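Local coordinates for zona pellucida sperm-binding protein 1,Zona pellucida sperm-binding protein 1 (Gallus gallus, PDB 6GF7) that probably cross-links filaments of the egg coat that sperm meet at fertilization, this piece being an Ig-like domain that binds zinc, at residues 31-36 / 63-68; 49-54 / 70-75; 84-89 / 97-102. The protein carries 2 engineered substitutions. All coordinates share one frame; numbering follows the deposited sequence. Where two conformers were deposited one is given.

Interaction 1: residues 31-36 / 63-68; sequences VHFKVL and LIFSAG. With ZN (zinc ion), chain F; ZN (zinc ion), chain G.
His-32 ND1 binds a zinc ion at 2.1 Å on one side of strand 31-36, while on the strand's other side Phe-33 meets Phe-65. Two waters and Glu-44 complete that site. Two residues on, Lys-34 NZ reaches a second zinc ion at 2.3 Å, its chain fully extended, with Glu-88 and a water as the other ligands. Val-31, Phe-33, Leu-63 and Phe-65 turn toward one another, and Val-35 joins them from the side. There strands 31-36 and 63-68 run nearly the same way, their axes 15° apart and 8.5 Å from each other at closest, too far for backbone bonding: they belong to the two different sheets, and the gap is filled mainly by side chains.

The main fit is Phe-65 CB set squarely over one face of the Phe-33 ring, 3.6 Å from its centroid and almost on the ring normal, a CH-pi contact. Val-31 CG1 lies over the opposite face, toward the rim, so the ring is sandwiched. Phe-65 holds CG anti to its own N (chi1 167°), which swings the ring past Phe-33 instead of onto it. The two planes are only 26° apart, but the rings are slid and barely overlap; Val-35 CG2 touches Phe-65 CZ at 4.4 Å. At the other end Leu-63 packs CD1 against Val-31 CB, 3.6 Å away, while Leu-63 O lies near the plane of the Phe-33 ring at its edge. Leu-21, Leu-55 and Leu-87 close around Phe-33.

Chemically the strand is two-faced: a hydrocarbon core inside, metal ligands outside. Since zinc needs a lone pair from Lys-34 NZ, that amine is probably neutral when bound, its ionisation shifted by the metal.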
loop_
_atom_site.group_PDB
_atom_site.type_symbol
_atom_site.label_atom_id
_atom_site.label_comp_id
_atom_site.label_asym_id
_atom_site.label_seq_id
_atom_site.Cartn_x
_atom_site.Cartn_y
_atom_site.Cartn_z
ATOM N N VAL A 31 16.092 1.103 -10.504
ATOM C CA VAL A 31 15.356 1.628 -9.364
ATOM C C VAL A 31 14.022 0.904 -9.284
ATOM O O VAL A 31 13.354 0.695 -10.303
ATOM C CB VAL A 31 15.136 3.154 -9.484
ATOM C CG1 VAL A 31 14.356 3.694 -8.292
ATOM C CG2 VAL A 31 16.462 3.883 -9.631
ATOM N N HIS A 32 13.649 0.504 -8.077
ATOM C CA HIS A 32 12.316 0.002 -7.784
ATOM C C HIS A 32 11.645 0.982 -6.832
ATOM O O HIS A 32 12.257 1.412 -5.848
ATOM C CB HIS A 32 12.365 -1.404 -7.191
ATOM C CG HIS A 32 12.597 -2.473 -8.210
ATOM N ND1 HIS A 32 12.352 -3.807 -7.963
ATOM C CD2 HIS A 32 13.075 -2.408 -9.476
ATOM C CE1 HIS A 32 12.655 -4.515 -9.036
ATOM N NE2 HIS A 32 13.101 -3.690 -9.967
ATOM N N PHE A 33 10.415 1.367 -7.145
ATOM C CA PHE A 33 9.685 2.336 -6.345
ATOM C C PHE A 33 8.774 1.628 -5.345
ATOM O O PHE A 33 8.122 0.630 -5.670
ATOM C CB PHE A 33 8.857 3.244 -7.244
ATOM C CG PHE A 33 9.684 4.079 -8.176
ATOM C CD1 PHE A 33 10.065 3.570 -9.403
ATOM C CD2 PHE A 33 10.101 5.350 -7.827
ATOM C CE1 PHE A 33 10.821 4.320 -10.276
ATOM C CE2 PHE A 33 10.864 6.106 -8.697
ATOM C CZ PHE A 33 11.225 5.590 -9.922
ATOM N N LYS A 34 8.712 2.162 -4.130
ATOM C CA LYS A 34 7.782 1.671 -3.125
ATOM C C LYS A 34 7.068 2.851 -2.485
ATOM O O LYS A 34 7.713 3.814 -2.060
ATOM C CB LYS A 34 8.508 0.860 -2.047
ATOM C CG LYS A 34 9.098 -0.439 -2.524
ATOM C CD LYS A 34 9.790 -1.158 -1.378
ATOM C CE LYS A 34 10.423 -2.458 -1.838
ATOM N NZ LYS A 34 11.098 -3.151 -0.709
ATOM N N VAL A 35 5.752 2.756 -2.382
ATOM C CA VAL A 35 4.955 3.769 -1.702
ATOM C C VAL A 35 4.932 3.445 -0.220
ATOM O O VAL A 35 4.798 2.279 0.169
ATOM C CB VAL A 35 3.527 3.817 -2.277
ATOM C CG1 VAL A 35 2.689 4.820 -1.519
ATOM C CG2 VAL A 35 3.558 4.172 -3.750
ATOM N N LEU A 36 5.053 4.475 0.611
ATOM C CA LEU A 36 5.020 4.329 2.061
ATOM C C LEU A 36 3.720 4.931 2.575
ATOM O O LEU A 36 3.437 6.106 2.322
ATOM C CB LEU A 36 6.218 5.020 2.707
ATOM C CG LEU A 36 7.583 4.687 2.113
ATOM C CD1 LEU A 36 8.688 5.532 2.742
ATOM C CD2 LEU A 36 7.850 3.224 2.318
ATOM N N LEU A 63 14.306 6.210 -15.183
ATOM C CA LEU A 63 13.153 5.417 -14.777
ATOM C C LEU A 63 12.069 6.353 -14.267
ATOM O O LEU A 63 12.323 7.181 -13.387
ATOM C CB LEU A 63 13.544 4.405 -13.702
ATOM C CG LEU A 63 14.657 3.472 -14.174
ATOM C CD1 LEU A 63 15.269 2.747 -13.015
ATOM C CD2 LEU A 63 14.108 2.480 -15.167
ATOM N N ILE A 64 10.869 6.220 -14.822
ATOM C CA ILE A 64 9.763 7.132 -14.558
ATOM C C ILE A 64 8.704 6.425 -13.724
ATOM O O ILE A 64 8.225 5.347 -14.099
ATOM C CB ILE A 64 9.144 7.645 -15.866
ATOM C CG1 ILE A 64 10.237 8.154 -16.803
ATOM C CG2 ILE A 64 8.133 8.745 -15.566
ATOM C CD1 ILE A 64 9.766 8.355 -18.221
ATOM N N PHE A 65 8.324 7.038 -12.613
ATOM C CA PHE A 65 7.160 6.615 -11.848
ATOM C C PHE A 65 6.115 7.720 -11.966
ATOM O O PHE A 65 6.331 8.841 -11.493
ATOM C CB PHE A 65 7.522 6.323 -10.393
ATOM C CG PHE A 65 6.324 6.195 -9.487
ATOM C CD1 PHE A 65 5.359 5.229 -9.713
ATOM C CD2 PHE A 65 6.185 7.016 -8.386
ATOM C CE1 PHE A 65 4.260 5.113 -8.874
ATOM C CE2 PHE A 65 5.094 6.896 -7.544
ATOM C CZ PHE A 65 4.133 5.940 -7.789
ATOM N N SER A 66 4.992 7.404 -12.601
ATOM C CA SER A 66 3.886 8.335 -12.745
ATOM C C SER A 66 2.816 7.971 -11.733
ATOM O O SER A 66 2.547 6.790 -11.508
ATOM C CB SER A 66 3.280 8.283 -14.152
ATOM O OG SER A 66 4.224 8.567 -15.162
ATOM N N ALA A 67 2.191 8.988 -11.145
ATOM C CA ALA A 67 1.088 8.778 -10.213
ATOM C C ALA A 67 0.050 9.853 -10.464
ATOM O O ALA A 67 0.364 11.044 -10.404
ATOM C CB ALA A 67 1.557 8.824 -8.756
ATOM N N GLY A 68 -1.179 9.436 -10.751
ATOM C CA GLY A 68 -2.254 10.398 -10.883
ATOM C C GLY A 68 -2.627 10.981 -9.532
ATOM O O GLY A 68 -2.608 10.297 -8.508
HETATM ZN ZN ZN F . 11.619 -4.571 -6.175
HETATM ZN ZN ZN G . 13.300 -3.654 -1.114
HETATM O O HOH W 1 12.630 -4.358 -4.248
HETATM O O HOH W 2 11.012 -6.483 -7.058
HETATM O O HOH W 3 14.385 -3.505 0.779
#

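Interaction 2: residues 49-54 / 70-75; sequences SICMHW and EGCHVL. With ZN (zinc ion), chain D; NAG (2-acetamido-2-deoxy-beta-D-glucopyranose), chain C.
Gly-71 CA lies 3.2 Å from Cys-51 O, and the next residue of the type I turn from Gly-71 to Val-74 gives that same oxygen a weak hydrogen bond, Cys-72 N to Cys-51 O at 3.4 Å. In segment 49-54, Met-52 has a positive phi and, with His-53, faces Cys-48 as a G1 beta bulge.

His-53 and His-73 approach rim to rim, planes at 37°, because both aim NE2 at one zinc ion: 2.3 Å from His-53 NE2 and 2.2 Å from His-73 NE2, with a water as third ligand. His-53 CG sits between the backbone N and carbonyl carbon (chi1 47°), which turns the imidazole toward the turn; Cys-51 CB lies over one of its faces, and a weak hydrogen bond from ND1 to Ala-46 O steadies its far side. Cys-51 and Cys-72 form a disulfide in a structure of this protein, but Cys-51 SG and Cys-72 SG are 4.0 Å apart in the conformers described, one of two for each residue, which do not make that bond. Met-52 SD lies against the Glu-70 carbonyl group.

Trp-54 points NE1 in its ring plane at Ser-49 OG, 3.0 Å away, and its CD1 rests near O5 of the N-acetylglucosamine. A leucine here would probably leave Ser-49 OG without its indole donor and open a gap beside that sugar. Trp-54 of the second subunit meets the ring of His-73. The whole is a two-histidine zinc site at one end of an Ig-like domain, beside the subunit interface.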
loop_
_atom_site.group_PDB
_atom_site.type_symbol
_atom_site.label_atom_id
_atom_site.label_comp_id
_atom_site.label_asym_id
_atom_site.label_seq_id
_atom_site.Cartn_x
_atom_site.Cartn_y
_atom_site.Cartn_z
ATOM N N SER A 49 -3.704 0.629 -13.594
ATOM C CA SER A 49 -4.433 1.775 -14.127
ATOM C C SER A 49 -5.584 2.198 -13.229
ATOM O O SER A 49 -5.990 3.363 -13.272
ATOM C CB SER A 49 -4.965 1.482 -15.529
ATOM O OG SER A 49 -3.972 1.733 -16.506
ATOM N N ILE A 50 -6.114 1.290 -12.413
ATOM C CA ILE A 50 -7.210 1.685 -11.538
ATOM C C ILE A 50 -6.681 2.445 -10.324
ATOM O O ILE A 50 -7.404 3.253 -9.734
ATOM C CB ILE A 50 -8.059 0.460 -11.147
ATOM C CG1 ILE A 50 -9.409 0.908 -10.593
ATOM C CG2 ILE A 50 -7.346 -0.413 -10.139
ATOM C CD1 ILE A 50 -10.440 -0.181 -10.601
ATOM N N CYS A 51 -5.427 2.203 -9.928
ATOM C CA CYS A 51 -4.770 2.996 -8.897
ATOM C C CYS A 51 -4.028 4.198 -9.458
ATOM O O CYS A 51 -3.525 5.014 -8.678
ATOM C CB CYS A 51 -3.784 2.138 -8.097
ATOM S SG CYS A 51 -4.528 1.116 -6.807
ATOM N N MET A 52 -3.934 4.311 -10.784
ATOM C CA MET A 52 -3.295 5.444 -11.452
ATOM C C MET A 52 -1.824 5.600 -11.063
ATOM O O MET A 52 -1.366 6.683 -10.689
ATOM C CB MET A 52 -4.068 6.738 -11.197
ATOM C CG MET A 52 -5.457 6.730 -11.797
ATOM S SD MET A 52 -6.398 8.198 -11.359
ATOM C CE MET A 52 -5.429 9.474 -12.159
ATOM N N HIS A 53 -1.078 4.504 -11.140
ATOM C CA HIS A 53 0.370 4.627 -11.125
ATOM C C HIS A 53 0.982 3.656 -12.122
ATOM O O HIS A 53 0.534 2.516 -12.264
ATOM C CB HIS A 53 0.970 4.464 -9.711
ATOM C CG HIS A 53 0.462 3.292 -8.929
ATOM N ND1 HIS A 53 0.491 2.000 -9.406
ATOM C CD2 HIS A 53 -0.031 3.217 -7.668
ATOM C CE1 HIS A 53 0.013 1.182 -8.484
ATOM N NE2 HIS A 53 -0.310 1.895 -7.419
ATOM N N TRP A 54 2.010 4.135 -12.816
ATOM C CA TRP A 54 2.610 3.427 -13.933
ATOM C C TRP A 54 4.124 3.539 -13.837
ATOM O O TRP A 54 4.663 4.439 -13.187
ATOM C CB TRP A 54 2.117 3.962 -15.282
ATOM C CG TRP A 54 0.628 3.918 -15.428
ATOM C CD1 TRP A 54 -0.114 2.903 -15.964
ATOM C CD2 TRP A 54 -0.302 4.948 -15.074
ATOM N NE1 TRP A 54 -1.449 3.227 -15.940
ATOM C CE2 TRP A 54 -1.591 4.478 -15.403
ATOM C CE3 TRP A 54 -0.171 6.218 -14.502
ATOM C CZ2 TRP A 54 -2.740 5.234 -15.179
ATOM C CZ3 TRP A 54 -1.310 6.964 -14.281
ATOM C CH2 TRP A 54 -2.580 6.472 -14.622
ATOM N N GLU A 70 -5.371 11.643 -8.304
ATOM C CA GLU A 70 -6.501 10.954 -7.703
ATOM C C GLU A 70 -6.243 9.460 -7.543
ATOM O O GLU A 70 -7.193 8.679 -7.442
ATOM C CB GLU A 70 -7.757 11.218 -8.532
ATOM C CG GLU A 70 -8.195 12.682 -8.455
ATOM C CD GLU A 70 -9.530 12.954 -9.127
ATOM O OE1 GLU A 70 -10.520 13.178 -8.403
ATOM O OE2 GLU A 70 -9.591 12.928 -10.374
ATOM N N GLY A 71 -4.970 9.056 -7.509
ATOM C CA GLY A 71 -4.631 7.661 -7.330
ATOM C C GLY A 71 -4.752 7.194 -5.888
ATOM O O GLY A 71 -4.816 7.985 -4.947
ATOM N N CYS A 72 -4.787 5.879 -5.671
ATOM C CA CYS A 72 -5.309 5.393 -4.391
ATOM C C CYS A 72 -4.386 5.682 -3.204
ATOM O O CYS A 72 -4.879 5.895 -2.091
ATOM C CB CYS A 72 -5.616 3.900 -4.482
ATOM S SG CYS A 72 -7.247 3.565 -5.193
ATOM N N HIS A 73 -3.063 5.697 -3.406
ATOM C CA HIS A 73 -2.121 5.938 -2.312
ATOM C C HIS A 73 -1.942 7.416 -1.989
ATOM O O HIS A 73 -1.299 7.752 -0.990
ATOM C CB HIS A 73 -0.761 5.331 -2.660
ATOM C CG HIS A 73 -0.840 3.930 -3.177
ATOM N ND1 HIS A 73 -0.586 2.830 -2.387
ATOM C CD2 HIS A 73 -1.148 3.449 -4.405
ATOM C CE1 HIS A 73 -0.729 1.731 -3.106
ATOM N NE2 HIS A 73 -1.070 2.079 -4.334
ATOM N N VAL A 74 -2.524 8.281 -2.795
ATOM C CA VAL A 74 -2.298 9.720 -2.801
ATOM C C VAL A 74 -3.248 10.364 -1.801
ATOM O O VAL A 74 -4.460 10.119 -1.827
ATOM C CB VAL A 74 -2.473 10.302 -4.213
ATOM C CG1 VAL A 74 -2.244 11.805 -4.196
ATOM C CG2 VAL A 74 -1.497 9.637 -5.178
ATOM N N LEU A 75 -2.696 11.160 -0.895
ATOM C CA LEU A 75 -3.448 11.823 0.155
ATOM C C LEU A 75 -3.489 13.325 -0.088
ATOM O O LEU A 75 -2.624 13.893 -0.760
ATOM C CB LEU A 75 -2.817 11.551 1.524
ATOM C CG LEU A 75 -2.693 10.094 1.964
ATOM C CD1 LEU A 75 -1.983 10.013 3.312
ATOM C CD2 LEU A 75 -4.058 9.432 2.021
HETATM ZN ZN ZN D . -1.021 0.439 -5.787
HETATM C C1 NAG C . 3.051 0.227 -17.931
HETATM C C2 NAG C . 3.305 -0.483 -19.262
HETATM C C3 NAG C . 4.101 0.412 -20.213
HETATM C C4 NAG C . 3.405 1.759 -20.360
HETATM C C5 NAG C . 3.106 2.374 -18.991
HETATM C C6 NAG C . 2.271 3.629 -19.083
HETATM C C7 NAG C . 5.088 -2.188 -18.650
HETATM C C8 NAG C . 6.010 -1.100 -18.154
HETATM N N2 NAG C . 3.881 -1.823 -19.133
HETATM O O3 NAG C . 4.219 -0.221 -21.481
HETATM O O4 NAG C . 4.247 2.652 -21.079
HETATM O O5 NAG C . 2.368 1.452 -18.170
HETATM O O6 NAG C . 0.941 3.337 -19.491
HETATM O O7 NAG C . 5.422 -3.368 -18.614
HETATM O O HOH W 4 1.017 -0.198 -5.327
#

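Interaction 3: residues 84-89 / 97-102; sequences RVQLEE and AASYEV. With ZN (zinc ion), chain G.
Tyr-100 OH donates to Glu-89 OE1 at 3.0 Å, the one side-chain hydrogen bond clearly made between these strands. The phenol comes from above the carboxylate plane, 38° out of it, while OE1 itself lies at the edge of the tyrosine ring, in its plane. Glu-89 gets there by holding CG anti to its N (chi1 -163°) and stretching out beyond, so that it meets the phenol at a slant. Leu-8 N also bonds Tyr-100 OH, so the hydroxyl is fixed from a second direction, and Arg-29 gives the carboxylate a long, weak ion pair.

On the same face as this pair, Leu-87 CB meets Tyr-100 CB at 4.1 Å, and Val-102 CG1 packs on Val-85 CB at 3.9 Å; Leu-21, from the facing sheet, covers Val-85, Leu-87 and Val-102. The other face carries Gln-86, Glu-88, Ser-99 and Glu-101. Here Glu-88 chelates a zinc ion through both oxygens, OE1 and OE2 each 2.2 Å from the metal, and Lys-34 binds the same ion from the adjacent strand. Ser-99 OG lies 3.7 Å from Glu-88 CG, beside the base of this ligand.

Behind the side chains stands the antiparallel backbone pairing that sets them. Val-85 with Val-102 and Leu-87 with Tyr-100 are hydrogen-bonded pairs, each closed by two N-H to O bonds; those of Val-85 and Val-102 are almost straight. Near the end, Glu-89 O accepts a hydrogen bond from Ala-97 N at 2.7 Å and a weak one from Ala-98 N, while Glu-89 N bonds Ala-98 O. With both alanines facing Glu-89, this is a classic beta bulge within the beta hairpin of strands 80-90 and 96-106, in one sheet of an Ig-like domain.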
loop_
_atom_site.group_PDB
_atom_site.type_symbol
_atom_site.label_atom_id
_atom_site.label_comp_id
_atom_site.label_asym_id
_atom_site.label_seq_id
_atom_site.Cartn_x
_atom_site.Cartn_y
_atom_site.Cartn_z
ATOM N N ARG A 84 4.480 9.686 -0.371
ATOM C CA ARG A 84 5.805 9.407 0.164
ATOM C C ARG A 84 6.321 8.148 -0.520
ATOM O O ARG A 84 5.672 7.099 -0.471
ATOM C CB ARG A 84 5.759 9.240 1.681
ATOM C CG ARG A 84 7.125 9.116 2.330
ATOM C CD ARG A 84 7.005 8.860 3.829
ATOM N NE ARG A 84 6.424 9.999 4.532
ATOM C CZ ARG A 84 7.100 11.096 4.861
ATOM N NH1 ARG A 84 8.383 11.210 4.542
ATOM N NH2 ARG A 84 6.493 12.087 5.502
ATOM N N VAL A 85 7.494 8.248 -1.133
ATOM C CA VAL A 85 8.023 7.184 -1.971
ATOM C C VAL A 85 9.430 6.838 -1.520
ATOM O O VAL A 85 10.231 7.727 -1.210
ATOM C CB VAL A 85 8.026 7.597 -3.458
ATOM C CG1 VAL A 85 8.688 6.531 -4.308
ATOM C CG2 VAL A 85 6.607 7.898 -3.940
ATOM N N GLN A 86 9.729 5.545 -1.482
ATOM C CA GLN A 86 11.081 5.064 -1.254
ATOM C C GLN A 86 11.669 4.625 -2.588
ATOM O O GLN A 86 11.032 3.873 -3.336
ATOM C CB GLN A 86 11.097 3.906 -0.257
ATOM C CG GLN A 86 12.489 3.386 0.056
ATOM C CD GLN A 86 12.473 2.186 0.986
ATOM O OE1 GLN A 86 11.521 1.408 1.001
ATOM N NE2 GLN A 86 13.528 2.036 1.776
ATOM N N LEU A 87 12.878 5.091 -2.882
ATOM C CA LEU A 87 13.611 4.672 -4.069
ATOM C C LEU A 87 14.641 3.647 -3.630
ATOM O O LEU A 87 15.450 3.919 -2.739
ATOM C CB LEU A 87 14.311 5.846 -4.749
ATOM C CG LEU A 87 13.504 7.116 -4.960
ATOM C CD1 LEU A 87 14.360 8.173 -5.625
ATOM C CD2 LEU A 87 12.313 6.807 -5.791
ATOM N N GLU A 88 14.594 2.472 -4.228
ATOM C CA GLU A 88 15.578 1.433 -3.969
ATOM C C GLU A 88 16.489 1.364 -5.188
ATOM O O GLU A 88 16.070 0.907 -6.257
ATOM C CB GLU A 88 14.896 0.101 -3.664
ATOM C CG GLU A 88 14.427 0.021 -2.210
ATOM C CD GLU A 88 13.945 -1.360 -1.794
ATOM O OE1 GLU A 88 13.549 -2.159 -2.671
ATOM O OE2 GLU A 88 13.960 -1.650 -0.577
ATOM N N GLU A 89 17.708 1.889 -5.042
ATOM C CA GLU A 89 18.731 1.720 -6.067
ATOM C C GLU A 89 19.237 0.286 -6.016
ATOM O O GLU A 89 19.678 -0.185 -4.962
ATOM C CB GLU A 89 19.877 2.704 -5.848
ATOM C CG GLU A 89 20.772 2.903 -7.063
ATOM C CD GLU A 89 21.799 4.013 -6.864
ATOM O OE1 GLU A 89 22.059 4.388 -5.699
ATOM O OE2 GLU A 89 22.343 4.517 -7.873
ATOM N N ALA A 97 21.503 -1.318 -3.305
ATOM C CA ALA A 97 22.715 -0.574 -2.986
ATOM C C ALA A 97 22.439 0.613 -2.072
ATOM O O ALA A 97 23.302 0.980 -1.267
ATOM C CB ALA A 97 23.390 -0.091 -4.271
ATOM N N ALA A 98 21.260 1.226 -2.182
ATOM C CA ALA A 98 20.915 2.389 -1.377
ATOM C C ALA A 98 19.411 2.619 -1.440
ATOM O O ALA A 98 18.747 2.236 -2.409
ATOM C CB ALA A 98 21.663 3.643 -1.851
ATOM N N SER A 99 18.887 3.268 -0.401
ATOM C CA SER A 99 17.472 3.599 -0.298
ATOM C C SER A 99 17.311 5.086 -0.029
ATOM O O SER A 99 17.981 5.642 0.846
ATOM C CB SER A 99 16.785 2.796 0.812
ATOM O OG SER A 99 16.644 1.437 0.445
ATOM N N TYR A 100 16.415 5.719 -0.772
ATOM C CA TYR A 100 16.128 7.137 -0.645
ATOM C C TYR A 100 14.646 7.329 -0.359
ATOM O O TYR A 100 13.799 6.674 -0.973
ATOM C CB TYR A 100 16.502 7.890 -1.926
ATOM C CG TYR A 100 17.881 7.583 -2.468
ATOM C CD1 TYR A 100 18.129 6.422 -3.192
ATOM C CD2 TYR A 100 18.924 8.481 -2.294
ATOM C CE1 TYR A 100 19.386 6.152 -3.695
ATOM C CE2 TYR A 100 20.182 8.218 -2.796
ATOM C CZ TYR A 100 20.407 7.057 -3.494
ATOM O OH TYR A 100 21.658 6.804 -3.994
ATOM N N GLU A 101 14.331 8.233 0.564
ATOM C CA GLU A 101 12.952 8.598 0.858
ATOM C C GLU A 101 12.676 9.981 0.291
ATOM O O GLU A 101 13.395 10.937 0.595
ATOM C CB GLU A 101 12.677 8.593 2.364
ATOM C CG GLU A 101 12.530 7.217 2.992
ATOM C CD GLU A 101 12.179 7.285 4.470
ATOM O OE1 GLU A 101 11.910 8.395 4.982
ATOM O OE2 GLU A 101 12.173 6.222 5.121
ATOM N N VAL A 102 11.648 10.080 -0.542
ATOM C CA VAL A 102 11.243 11.341 -1.140
ATOM C C VAL A 102 9.758 11.529 -0.879
ATOM O O VAL A 102 8.973 10.578 -0.978
ATOM C CB VAL A 102 11.551 11.402 -2.651
ATOM C CG1 VAL A 102 10.931 10.216 -3.371
ATOM C CG2 VAL A 102 11.061 12.718 -3.248
HETATM ZN ZN ZN G . 13.300 -3.654 -1.114
HETATM O O HOH W 3 14.385 -3.505 0.779
#

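Overall arrangement
All three contacts lie in one Ig-like domain. Interaction 1 sits near the middle, about 3 Å from the chain's centre, and spans the two sheets. Its strand 63-68 neighbours strand 53-57, whose start belongs to interaction 2, about 11 Å off between centres, and its strand 30-36 pairs with strand 80-90 of interaction 3, about 10 Å off. Interactions 2 and 3 lie on opposite sides of the centre, about 19 Å apart between centres. Along the chain the segments of 1 and 2 alternate, and 3 follows both. Interactions 1 and 3 share a zinc ion, so metal binding joins adjacent strands of one sheet, whereas interaction 2 has its own near the second subunit.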